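Local coordinates for triphenylmethane reductase (Citrobacter sp., PDB 2JL1), which probably reduces triphenylmethane dyes to leuco forms with NADPH as hydride donor, using a Rossmann-type nucleotide-binding domain, at residues Y54-P57 and E58-Q61; L186-E189 and G190-N193; S227-E230 and E231-F234. All coordinates share one frame; numbering follows the deposited sequence.

Interaction 1. Residues Y54-P57 and E58-Q61; sequences YNQP and ESLQ. With NAP (NADP nicotinamide-adenine-dinucleotide phosphate), chain B.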
loop_
_atom_site.group_PDB
_atom_site.type_symbol
_atom_site.label_atom_id
_atom_site.label_comp_id
_atom_site.label_asym_id
_atom_site.label_seq_id
_atom_site.Cartn_x
_atom_site.Cartn_y
_atom_site.Cartn_z
ATOM N N TYR A 54 -17.412 5.175 3.096
ATOM C CA TYR A 54 -15.931 5.094 3.221
ATOM C C TYR A 54 -15.292 6.405 3.669
ATOM O O TYR A 54 -14.151 6.429 4.090
ATOM C CB TYR A 54 -15.245 4.652 1.923
ATOM C CG TYR A 54 -15.806 3.437 1.249
ATOM C CD1 TYR A 54 -16.500 2.451 1.970
ATOM C CD2 TYR A 54 -15.645 3.268 -0.126
ATOM C CE1 TYR A 54 -17.030 1.342 1.331
ATOM C CE2 TYR A 54 -16.147 2.157 -0.779
ATOM C CZ TYR A 54 -16.849 1.204 -0.054
ATOM O OH TYR A 54 -17.339 0.111 -0.717
ATOM N N ASN A 55 -16.048 7.490 3.549
ATOM C CA ASN A 55 -15.631 8.799 4.040
ATOM C C ASN A 55 -15.919 8.991 5.536
ATOM O O ASN A 55 -15.494 9.991 6.129
ATOM C CB ASN A 55 -16.338 9.895 3.237
ATOM C CG ASN A 55 -15.919 9.916 1.782
ATOM O OD1 ASN A 55 -16.750 10.084 0.887
ATOM N ND2 ASN A 55 -14.625 9.751 1.540
ATOM N N GLN A 56 -16.631 8.039 6.138
ATOM C CA GLN A 56 -17.120 8.177 7.513
ATOM C C GLN A 56 -16.743 6.977 8.393
ATOM O O GLN A 56 -17.517 6.030 8.520
ATOM C CB GLN A 56 -18.647 8.399 7.518
ATOM C CG GLN A 56 -19.122 9.668 6.758
ATOM C CD GLN A 56 -20.646 9.763 6.591
ATOM O OE1 GLN A 56 -21.137 10.350 5.620
ATOM N NE2 GLN A 56 -21.397 9.190 7.530
ATOM N N PRO A 57 -15.545 7.016 9.006
ATOM C CA PRO A 57 -15.040 5.936 9.870
ATOM C C PRO A 57 -16.041 5.392 10.905
ATOM O O PRO A 57 -16.105 4.173 11.126
ATOM C CB PRO A 57 -13.842 6.593 10.564
ATOM C CG PRO A 57 -13.323 7.539 9.522
ATOM C CD PRO A 57 -14.560 8.111 8.879
ATOM N N GLU A 58 -16.813 6.280 11.520
ATOM C CA GLU A 58 -17.796 5.878 12.531
ATOM C C GLU A 58 -18.909 5.031 11.927
ATOM O O GLU A 58 -19.287 3.995 12.497
ATOM C CB GLU A 58 -18.372 7.100 13.253
ATOM C CG GLU A 58 -17.459 7.638 14.345
ATOM C CD GLU A 58 -18.228 8.291 15.483
ATOM O OE1 GLU A 58 -18.154 7.768 16.620
ATOM O OE2 GLU A 58 -18.916 9.312 15.243
ATOM N N SER A 59 -19.422 5.471 10.773
ATOM C CA SER A 59 -20.412 4.697 10.022
ATOM C C SER A 59 -19.924 3.276 9.692
ATOM O O SER A 59 -20.712 2.331 9.704
ATOM C CB SER A 59 -20.835 5.436 8.742
ATOM O OG SER A 59 -19.979 5.127 7.652
ATOM N N LEU A 60 -18.629 3.127 9.400
ATOM C CA LEU A 60 -18.061 1.820 9.057
ATOM C C LEU A 60 -17.891 0.931 10.287
ATOM O O LEU A 60 -18.132 -0.277 10.237
ATOM C CB LEU A 60 -16.706 1.996 8.357
ATOM C CG LEU A 60 -16.721 2.721 7.018
ATOM C CD1 LEU A 60 -15.292 3.113 6.655
ATOM C CD2 LEU A 60 -17.374 1.839 5.948
ATOM N N GLN A 61 -17.470 1.531 11.395
ATOM C CA GLN A 61 -17.386 0.810 12.661
ATOM C C GLN A 61 -18.721 0.125 12.979
ATOM O O GLN A 61 -18.769 -1.068 13.288
ATOM C CB GLN A 61 -16.987 1.768 13.791
ATOM C CG GLN A 61 -15.571 2.311 13.638
ATOM C CD GLN A 61 -14.501 1.359 14.156
ATOM O OE1 GLN A 61 -13.382 1.318 13.614
ATOM N NE2 GLN A 61 -14.825 0.608 15.227
HETATM P PA NAP B . -20.183 0.954 -9.578
HETATM O O1A NAP B . -19.796 2.291 -10.106
HETATM O O2A NAP B . -21.438 0.399 -10.128
HETATM O O5B NAP B . -20.265 0.960 -7.985
HETATM C C5B NAP B . -19.380 1.671 -7.147
HETATM C C4B NAP B . -19.969 1.512 -5.754
HETATM O O4B NAP B . -19.178 2.192 -4.788
HETATM C C3B NAP B . -21.368 2.131 -5.738
HETATM O O3B NAP B . -22.262 1.252 -5.106
HETATM C C2B NAP B . -21.208 3.364 -4.895
HETATM O O2B NAP B . -22.338 3.577 -4.108
HETATM C C1B NAP B . -20.057 2.965 -3.995
HETATM N N9A NAP B . -19.456 4.166 -3.400
HETATM C C8A NAP B . -19.000 5.289 -4.034
HETATM N N7A NAP B . -18.538 6.141 -3.089
HETATM C C5A NAP B . -18.719 5.579 -1.870
HETATM C C6A NAP B . -18.439 6.015 -0.575
HETATM N N6A NAP B . -17.886 7.205 -0.355
HETATM N N1A NAP B . -18.742 5.193 0.486
HETATM C C2A NAP B . -19.328 3.964 0.273
HETATM N N3A NAP B . -19.597 3.533 -1.006
HETATM C C4A NAP B . -19.300 4.337 -2.057
HETATM O O3 NAP B . -18.942 -0.049 -9.888
HETATM P PN NAP B . -18.933 -1.588 -10.360
HETATM O O1N NAP B . -19.851 -2.314 -9.468
HETATM O O2N NAP B . -19.134 -1.643 -11.835
HETATM O O5D NAP B . -17.407 -2.050 -9.960
HETATM C C5D NAP B . -17.028 -2.136 -8.593
HETATM C C4D NAP B . -15.650 -1.541 -8.284
HETATM O O4D NAP B . -14.687 -2.111 -9.155
HETATM C C3D NAP B . -15.586 -0.030 -8.520
HETATM O O3D NAP B . -15.868 0.753 -7.387
HETATM C C2D NAP B . -14.176 0.215 -9.021
HETATM O O2D NAP B . -13.235 0.481 -8.002
HETATM C C1D NAP B . -13.801 -1.114 -9.639
HETATM N N1N NAP B . -13.836 -0.966 -11.104
HETATM C C2N NAP B . -13.283 -1.968 -11.836
HETATM C C3N NAP B . -13.239 -1.876 -13.197
HETATM C C7N NAP B . -12.625 -2.944 -13.996
HETATM O O7N NAP B . -12.744 -2.822 -15.411
HETATM N N7N NAP B . -11.975 -3.912 -13.339
HETATM C C4N NAP B . -13.858 -0.790 -13.851
HETATM C C5N NAP B . -14.498 0.168 -13.103
HETATM C C6N NAP B . -14.434 0.101 -11.707
HETATM P P2B NAP B . -23.524 4.571 -4.570
HETATM O O1X NAP B . -24.608 3.715 -5.196
HETATM O O2X NAP B . -23.053 5.603 -5.582
HETATM O O3X NAP B . -23.996 5.243 -3.297
#
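Gln-56 O, the carbonyl at the N-cap of helix 57-63, is gripped by two donors of the first turn. Ser-59 OG gives it a hydrogen bond of 2.8 Å, in the carbonyl plane and on a lone pair. Leu-60 N donates to the same Gln-56 O from 3.2 Å, also in the plane but with a moderately bent N-H (147°). The serine hydroxyl reaches back because OG sits between the backbone N and the carbonyl carbon (chi1 88°), which also lays it 3.5 Å from Gln-56 CB. That hydroxyl is bonded to Asp-53 N as well, so one side chain ties the first turn of the helix back to the start of the loop, just after strand 48-51. The next rung is straighter: Gln-61 N lies 3.0 Å from Pro-57 O.

This is the turn that follows strand 48-51 in the Rossmann-type fold, and its loop borders the adenine site of NADP. Tyr-54 N donates to N1A of the cofactor at 2.9 Å and 165°, while the base lies over one face of the phenol ring, C2A 3.4 Å above the ring centre. Tyr-54 thus meets the adenine twice, through its backbone N-H and through one ring face. Leu-60 braces the tyrosine from the helix: its CD2 comes to the ring edge, 4.1 Å from Tyr-54 CD1, and its CD1 stands 4.0 Å from Tyr-54 CA. At the far end of the ring the tyrosine hydroxyl is hydrogen-bonded to Thr-6, and helix 80-96 packs against the ring through Gln-86 and Val-90.

Interaction 2. Residues L186-E189 and G190-N193; sequences LTEE and GHEN. With GOL (glycerol), chain E.
Glu-188 and His-191 are joined by a very short side-chain bond at the surface, with NE2 of His-191 donating to OE1 of Glu-188 over 2.6 Å. The N-H points well at the oxygen (161°), which lies in the imidazole plane and is met on its anti lone pair, away from the other carboxylate oxygen. Carboxylate and ring are nearly coplanar, their planes 17° apart. Glu-188 CG also comes to the ring edge, 3.3 Å from His-191 NE2. The glutamate gets there with CG lodged between the backbone N and the carbonyl carbon (chi1 62°) and the rest of its chain extended.

Between the two residues the backbone bends through Glu-189 and Gly-190. The turn lays Glu-189 O over one face of the imidazole, 3.6 Å above its plane and offset toward the rim. Gly-190 has a positive phi, a conformation in which a side chain would press against the carbonyl oxygen before it. A glycerol, probably from the crystallisation liquor, also spans the turn: its O1 donates to Glu-188 O at 2.9 Å and accepts from His-191 N at 3.1 Å.

The segment links helix 175-186 to strand 194-198, the strand at one border of the large parallel sheet. Leu-270 of helix 266-271 packs against both Glu-188 and His-191. On the other side of the imidazole, ND1 is hydrogen-bonded to Tyr-196 OH. With both ring nitrogens engaged, the imidazole's rotation is fixed, and the short carboxylate bond would tend to stabilise a cationic histidine if ND1 also carries a proton.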
loop_
_atom_site.group_PDB
_atom_site.type_symbol
_atom_site.label_atom_id
_atom_site.label_comp_id
_atom_site.label_asym_id
_atom_site.label_seq_id
_atom_site.Cartn_x
_atom_site.Cartn_y
_atom_site.Cartn_z
ATOM N N LEU A 186 -16.830 -16.617 -0.965
ATOM C CA LEU A 186 -17.479 -16.278 0.324
ATOM C C LEU A 186 -18.224 -17.430 1.016
ATOM O O LEU A 186 -18.420 -17.409 2.247
ATOM C CB LEU A 186 -18.422 -15.077 0.149
ATOM C CG LEU A 186 -17.756 -13.728 -0.207
ATOM C CD1 LEU A 186 -18.780 -12.717 -0.726
ATOM C CD2 LEU A 186 -16.956 -13.150 0.978
ATOM N N THR A 187 -18.618 -18.435 0.233
ATOM C CA THR A 187 -19.533 -19.489 0.702
ATOM C C THR A 187 -18.930 -20.894 0.675
ATOM O O THR A 187 -19.671 -21.878 0.674
ATOM C CB THR A 187 -20.813 -19.528 -0.158
ATOM O OG1 THR A 187 -20.451 -19.674 -1.543
ATOM C CG2 THR A 187 -21.633 -18.262 0.028
ATOM N N GLU A 188 -17.603 -20.988 0.644
ATOM C CA GLU A 188 -16.917 -22.276 0.774
ATOM C C GLU A 188 -15.547 -22.099 1.421
ATOM O O GLU A 188 -14.959 -21.012 1.364
ATOM C CB GLU A 188 -16.763 -22.972 -0.585
ATOM C CG GLU A 188 -15.938 -22.187 -1.568
ATOM C CD GLU A 188 -15.906 -22.789 -2.957
ATOM O OE1 GLU A 188 -14.888 -22.586 -3.641
ATOM O OE2 GLU A 188 -16.885 -23.446 -3.385
ATOM N N GLU A 189 -15.057 -23.191 2.009
ATOM C CA GLU A 189 -13.748 -23.281 2.669
ATOM C C GLU A 189 -12.595 -23.231 1.682
ATOM O O GLU A 189 -12.777 -23.465 0.495
ATOM C CB GLU A 189 -13.636 -24.622 3.404
ATOM C CG GLU A 189 -14.825 -24.991 4.281
ATOM C CD GLU A 189 -14.680 -24.511 5.723
ATOM O OE1 GLU A 189 -14.165 -23.377 5.939
ATOM O OE2 GLU A 189 -15.100 -25.273 6.638
ATOM N N GLY A 190 -11.399 -22.956 2.188
ATOM C CA GLY A 190 -10.188 -23.152 1.408
ATOM C C GLY A 190 -9.526 -21.940 0.778
ATOM O O GLY A 190 -8.448 -22.072 0.219
ATOM N N HIS A 191 -10.144 -20.766 0.881
ATOM C CA HIS A 191 -9.657 -19.569 0.173
ATOM C C HIS A 191 -8.956 -18.553 1.085
ATOM O O HIS A 191 -8.674 -17.419 0.681
ATOM C CB HIS A 191 -10.810 -18.908 -0.596
ATOM C CG HIS A 191 -11.538 -19.851 -1.497
ATOM N ND1 HIS A 191 -10.923 -20.494 -2.550
ATOM C CD2 HIS A 191 -12.825 -20.274 -1.499
ATOM C CE1 HIS A 191 -11.799 -21.270 -3.162
ATOM N NE2 HIS A 191 -12.961 -21.143 -2.554
ATOM N N GLU A 192 -8.672 -18.974 2.317
ATOM C CA GLU A 192 -8.014 -18.113 3.270
ATOM C C GLU A 192 -6.557 -17.865 2.889
ATOM O O GLU A 192 -5.817 -18.784 2.498
ATOM C CB GLU A 192 -8.147 -18.657 4.685
ATOM C CG GLU A 192 -9.500 -18.317 5.287
ATOM C CD GLU A 192 -9.910 -19.261 6.393
ATOM O OE1 GLU A 192 -10.729 -20.172 6.108
ATOM O OE2 GLU A 192 -9.416 -19.096 7.543
ATOM N N ASN A 193 -6.168 -16.602 2.973
ATOM C CA ASN A 193 -4.800 -16.195 2.664
ATOM C C ASN A 193 -4.358 -16.549 1.239
ATOM O O ASN A 193 -3.238 -17.010 1.011
ATOM C CB ASN A 193 -3.846 -16.750 3.724
ATOM C CG ASN A 193 -4.226 -16.312 5.123
ATOM O OD1 ASN A 193 -4.133 -17.095 6.080
ATOM N ND2 ASN A 193 -4.641 -15.058 5.262
HETATM C C1 GOL E . -12.461 -18.543 3.318
HETATM O O1 GOL E . -12.663 -19.497 2.279
HETATM C C2 GOL E . -13.326 -17.278 3.191
HETATM O O2 GOL E . -14.522 -17.535 2.473
HETATM C C3 GOL E . -12.582 -16.066 2.603
HETATM O O3 GOL E . -11.550 -15.537 3.441
#

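Interaction 3. Residues S227-E230 and E231-F234; sequences SFEE and EKNF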
loop_
_atom_site.group_PDB
_atom_site.type_symbol
_atom_site.label_atom_id
_atom_site.label_comp_id
_atom_site.label_asym_id
_atom_site.label_seq_id
_atom_site.Cartn_x
_atom_site.Cartn_y
_atom_site.Cartn_z
ATOM N N SER A 227 -5.017 6.968 -33.325
ATOM C CA SER A 227 -4.134 7.404 -32.255
ATOM C C SER A 227 -4.895 7.721 -30.957
ATOM O O SER A 227 -6.109 7.919 -30.967
ATOM C CB SER A 227 -3.320 8.623 -32.710
ATOM O OG SER A 227 -4.098 9.816 -32.741
ATOM N N PHE A 228 -4.165 7.759 -29.845
ATOM C CA PHE A 228 -4.661 8.293 -28.590
ATOM C C PHE A 228 -5.436 9.612 -28.763
ATOM O O PHE A 228 -6.570 9.749 -28.282
ATOM C CB PHE A 228 -3.495 8.503 -27.632
ATOM C CG PHE A 228 -3.906 8.940 -26.247
ATOM C CD1 PHE A 228 -4.172 7.996 -25.259
ATOM C CD2 PHE A 228 -3.991 10.291 -25.919
ATOM C CE1 PHE A 228 -4.537 8.391 -23.967
ATOM C CE2 PHE A 228 -4.365 10.690 -24.629
ATOM C CZ PHE A 228 -4.638 9.733 -23.657
ATOM N N GLU A 229 -4.827 10.577 -29.437
ATOM C CA GLU A 229 -5.436 11.905 -29.572
ATOM C C GLU A 229 -6.625 11.858 -30.546
ATOM O O GLU A 229 -7.641 12.513 -30.323
ATOM C CB GLU A 229 -4.387 12.960 -29.980
ATOM C CG GLU A 229 -4.464 14.320 -29.227
ATOM C CD GLU A 229 -4.301 14.223 -27.688
ATOM O OE1 GLU A 229 -5.282 14.543 -26.983
ATOM O OE2 GLU A 229 -3.210 13.841 -27.173
ATOM N N GLU A 230 -6.523 11.050 -31.594
ATOM C CA GLU A 230 -7.672 10.833 -32.465
ATOM C C GLU A 230 -8.840 10.170 -31.712
ATOM O O GLU A 230 -9.991 10.545 -31.909
ATOM C CB GLU A 230 -7.281 10.021 -33.684
ATOM C CG GLU A 230 -6.430 10.797 -34.693
ATOM C CD GLU A 230 -5.874 9.909 -35.785
ATOM O OE1 GLU A 230 -5.494 8.747 -35.507
ATOM O OE2 GLU A 230 -5.818 10.379 -36.937
ATOM N N GLU A 231 -8.541 9.210 -30.841
ATOM C CA GLU A 231 -9.579 8.576 -30.014
ATOM C C GLU A 231 -10.307 9.576 -29.111
ATOM O O GLU A 231 -11.538 9.662 -29.153
ATOM C CB GLU A 231 -9.012 7.425 -29.176
ATOM C CG GLU A 231 -10.089 6.638 -28.386
ATOM C CD GLU A 231 -11.044 5.839 -29.283
ATOM O OE1 GLU A 231 -10.703 5.549 -30.454
ATOM O OE2 GLU A 231 -12.140 5.502 -28.808
ATOM N N LYS A 232 -9.541 10.310 -28.300
ATOM C CA LYS A 232 -10.069 11.323 -27.376
ATOM C C LYS A 232 -11.046 12.252 -28.086
ATOM O O LYS A 232 -12.155 12.490 -27.580
ATOM C CB LYS A 232 -8.924 12.110 -26.734
ATOM C CG LYS A 232 -9.177 12.585 -25.304
ATOM C CD LYS A 232 -7.868 12.723 -24.507
ATOM C CE LYS A 232 -7.258 14.127 -24.633
ATOM N NZ LYS A 232 -5.979 14.328 -23.850
ATOM N N ASN A 233 -10.651 12.745 -29.264
ATOM C CA ASN A 233 -11.482 13.619 -30.096
ATOM C C ASN A 233 -12.710 12.952 -30.724
ATOM O O ASN A 233 -13.774 13.583 -30.856
ATOM C CB ASN A 233 -10.645 14.236 -31.222
ATOM C CG ASN A 233 -9.488 15.081 -30.711
ATOM O OD1 ASN A 233 -9.351 15.331 -29.506
ATOM N ND2 ASN A 233 -8.652 15.537 -31.634
ATOM N N PHE A 234 -12.560 11.699 -31.137
ATOM C CA PHE A 234 -13.668 10.933 -31.699
ATOM C C PHE A 234 -14.782 10.783 -30.653
ATOM O O PHE A 234 -15.963 10.954 -30.960
ATOM C CB PHE A 234 -13.190 9.552 -32.203
ATOM C CG PHE A 234 -14.310 8.572 -32.447
ATOM C CD1 PHE A 234 -15.059 8.632 -33.623
ATOM C CD2 PHE A 234 -14.634 7.613 -31.487
ATOM C CE1 PHE A 234 -16.104 7.741 -33.845
ATOM C CE2 PHE A 234 -15.678 6.711 -31.701
ATOM C CZ PHE A 234 -16.417 6.775 -32.882
#
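Charge pairing joins Glu-229 to Lys-232, three residues on along helix 228-237: the two side chains run side by side, and OE1 of Glu-229 forms a salt bridge with NZ of Lys-232 at 3.2 Å. The lysine chain is bent at chi3 (90°), bringing NZ round to the carboxylate. A second salt bridge from the same ammonium goes to Glu-246 of helix 242-256.

Apolar contact is lighter. Phe-228 CE2 meets Lys-232 CD at 4.1 Å, while helix 242-256 packs on the phenyl ring through Ala-249, Glu-246 and Asp-253.

Hydrogen bonds at the helix start make a capping box. Ser-227 OG accepts from Glu-230 N at 3.0 Å, and Ser-227 N returns a nearly linear bond (177°) to Glu-230 OE1 at 2.9 Å, on its anti lone pair. The regular helical ladder follows, from Glu-231 N to Ser-227 O at 2.8 Å through Phe-234 N to Glu-230 O at 2.9 Å.

The box satisfies an N-H of the first turn, and a carboxylate at this end should interact favourably with the helix dipole. Lys-232, set between Glu-229 and Glu-246, is probably held as the cation.

The three contacts are separate local turns of one chain, and interaction 1 alone holds residues of the NADP pocket, at the adenine end of the cofactor. Interaction 2 lies away from the annotated sites, its centre 26 Å from that of interaction 1 and their nearest atoms about 13 Å apart. The two turns lead to and from the outermost strands of the seven-stranded parallel sheet: residues 54-61 follow strand 48-51, and residues 186-193 precede strand 194-198. Interaction 3, at the start of helix 228-237, is also remote from the pocket, its centre 40 Å from interaction 1 and 44 Å from interaction 2, across the chain's centre from the latter.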